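Local coordinates for Lmo2470 protein (Listeria monocytogenes EGD-e, PDB 5HL3), which is a calcium-binding leucine-rich-repeat internalin that interacts with host afadin and facilitates basement membrane crossing by the bacterium, at residues L242-N247 with E251-V256. Numbering follows the deposited sequence.
Sequences LNLDYN and ELPSNV
Leu242 and Val256 make the tightest approach of this contact: CD2 of Leu242 lies 3.7 Å from CG2 of Val256, the two side chains running at a slant to one another. CB of Leu242 points at 251-256, and CG anti to the backbone N (chi1 173°) carries the branch on in that direction. Leu242 CD2 is also 4.4 Å from Pro253 CG. Two residues on, just beyond the strand, Leu244 uses a single methyl for two partners. Leu244 CD1 reaches toward the CD corner of the Pro253 ring, 3.9 Å from Pro253 CD. Leu244 and Leu252 slide past each other in opposite directions, with Leu244 CD1 4.1 Å from Leu252 CD2. Every atom in these four pairs is carbon, and all five residues are buried, so the 145 Å² of surface buried between the segments, both sides summed, is apolar packing. Such an arrangement is characteristic of a leucine-rich repeat: Leu242 and Leu244 come from the concave-face strand 241-243 and its exit, 251-256 belongs to the returning convex side, and their side chains fill the interior of the solenoid coil.

Hydrogen bonds within 242-247 shape the turn that follows the strand. Asn243 OD1 accepts the backbone N of Asp245 at 2.9 Å, closing an Asx turn. Asn247 turns its amide back into the coil, and Asn247 ND2 donates to Leu244 O at 3.1 Å; the N-H points almost straight at the oxygen (172°), although the donor sits above the carbonyl plane. Asn247 also bonds the preceding coil, through ND2 to Leu221 O and through OD1 to Leu226 N. On the convex side, Ser254 and Asn255 begin a 3-10 segment tied to Asn232 of that coil, while Leu252 rests on Ile286 and Met290 of helix 285-292.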
loop_
_atom_site.group_PDB
_atom_site.type_symbol
_atom_site.label_atom_id
_atom_site.label_comp_id
_atom_site.label_asym_id
_atom_site.label_seq_id
_atom_site.Cartn_x
_atom_site.Cartn_y
_atom_site.Cartn_z
ATOM N N LEU A 242 11.351 1.185 8.810
ATOM C CA LEU A 242 9.966 1.093 9.281
ATOM C C LEU A 242 9.408 2.509 9.220
ATOM O O LEU A 242 9.763 3.369 10.043
ATOM C CB LEU A 242 9.907 0.544 10.708
ATOM C CG LEU A 242 8.550 0.523 11.415
ATOM C CD1 LEU A 242 7.577 -0.318 10.636
ATOM C CD2 LEU A 242 8.682 -0.034 12.819
ATOM N N ASN A 243 8.505 2.754 8.289
ATOM C CA ASN A 243 7.960 4.101 8.113
ATOM C C ASN A 243 6.690 4.231 8.931
ATOM O O ASN A 243 5.720 3.556 8.652
ATOM C CB ASN A 243 7.713 4.391 6.630
ATOM C CG ASN A 243 7.439 5.867 6.368
ATOM O OD1 ASN A 243 6.906 6.587 7.232
ATOM N ND2 ASN A 243 7.788 6.328 5.204
ATOM N N LEU A 244 6.732 5.093 9.955
ATOM C CA LEU A 244 5.582 5.333 10.839
ATOM C C LEU A 244 5.091 6.765 10.679
ATOM O O LEU A 244 4.301 7.246 11.515
ATOM C CB LEU A 244 5.963 5.061 12.305
ATOM C CG LEU A 244 6.458 3.647 12.577
ATOM C CD1 LEU A 244 6.854 3.448 14.046
ATOM C CD2 LEU A 244 5.454 2.581 12.169
ATOM N N ASP A 245 5.486 7.452 9.632
ATOM C CA ASP A 245 5.121 8.870 9.478
ATOM C C ASP A 245 3.609 9.027 9.425
ATOM O O ASP A 245 2.881 8.180 8.923
ATOM C CB ASP A 245 5.742 9.424 8.178
ATOM C CG ASP A 245 6.078 10.884 8.231
ATOM O OD1 ASP A 245 6.496 11.348 9.285
ATOM O OD2 ASP A 245 6.065 11.522 7.153
ATOM N N TYR A 246 3.106 10.133 9.958
ATOM C CA TYR A 246 1.674 10.426 9.879
ATOM C C TYR A 246 0.788 9.337 10.516
ATOM O O TYR A 246 -0.228 8.904 9.974
ATOM C CB TYR A 246 1.242 10.821 8.458
ATOM C CG TYR A 246 1.694 12.196 8.051
ATOM C CD1 TYR A 246 1.104 13.327 8.623
ATOM C CD2 TYR A 246 2.716 12.386 7.132
ATOM C CE1 TYR A 246 1.504 14.611 8.281
ATOM C CE2 TYR A 246 3.115 13.687 6.780
ATOM C CZ TYR A 246 2.514 14.765 7.358
ATOM O OH TYR A 246 2.910 16.052 7.005
ATOM N N ASN A 247 1.169 8.954 11.721
ATOM C CA ASN A 247 0.330 8.132 12.606
ATOM C C ASN A 247 0.097 8.921 13.896
ATOM O O ASN A 247 0.309 10.146 13.901
ATOM C CB ASN A 247 0.937 6.733 12.799
ATOM C CG ASN A 247 0.702 5.850 11.593
ATOM O OD1 ASN A 247 -0.361 5.261 11.448
ATOM N ND2 ASN A 247 1.702 5.740 10.730
ATOM N N GLU A 251 4.572 6.978 21.631
ATOM C CA GLU A 251 5.818 6.278 21.924
ATOM C C GLU A 251 6.108 5.387 20.736
ATOM O O GLU A 251 5.188 4.789 20.175
ATOM C CB GLU A 251 5.724 5.432 23.215
ATOM C CG GLU A 251 7.051 4.825 23.673
ATOM C CD GLU A 251 6.962 4.064 24.961
ATOM O OE1 GLU A 251 6.016 3.247 25.095
ATOM O OE2 GLU A 251 7.860 4.248 25.830
ATOM N N LEU A 252 7.374 5.296 20.354
ATOM C CA LEU A 252 7.803 4.434 19.238
ATOM C C LEU A 252 8.273 3.082 19.776
ATOM O O LEU A 252 8.755 2.977 20.914
ATOM C CB LEU A 252 8.945 5.086 18.481
ATOM C CG LEU A 252 8.605 6.472 17.910
ATOM C CD1 LEU A 252 9.857 7.193 17.393
ATOM C CD2 LEU A 252 7.529 6.362 16.853
ATOM N N PRO A 253 8.211 2.034 18.941
ATOM C CA PRO A 253 8.646 0.704 19.393
ATOM C C PRO A 253 10.154 0.634 19.561
ATOM O O PRO A 253 10.915 0.704 18.581
ATOM C CB PRO A 253 8.130 -0.240 18.292
ATOM C CG PRO A 253 7.967 0.627 17.099
ATOM C CD PRO A 253 7.551 1.974 17.626
ATOM N N SER A 254 10.571 0.425 20.793
ATOM C CA SER A 254 11.973 0.536 21.146
ATOM C C SER A 254 12.893 -0.485 20.483
ATOM O O SER A 254 14.064 -0.184 20.216
ATOM C CB SER A 254 12.155 0.500 22.675
ATOM O OG SER A 254 11.833 -0.775 23.229
ATOM N N ASN A 255 12.395 -1.686 20.203
ATOM C CA ASN A 255 13.249 -2.729 19.626
ATOM C C ASN A 255 13.772 -2.429 18.233
ATOM O O ASN A 255 14.792 -2.953 17.837
ATOM C CB ASN A 255 12.524 -4.080 19.565
ATOM C CG ASN A 255 12.204 -4.636 20.923
ATOM O OD1 ASN A 255 12.814 -4.267 21.946
ATOM N ND2 ASN A 255 11.264 -5.567 20.956
ATOM N N VAL A 256 13.069 -1.560 17.520
ATOM C CA VAL A 256 13.388 -1.245 16.133
ATOM C C VAL A 256 13.556 0.250 15.915
ATOM O O VAL A 256 13.470 0.734 14.788
ATOM C CB VAL A 256 12.292 -1.830 15.203
ATOM C CG1 VAL A 256 12.297 -3.349 15.262
ATOM C CG2 VAL A 256 10.915 -1.260 15.519
#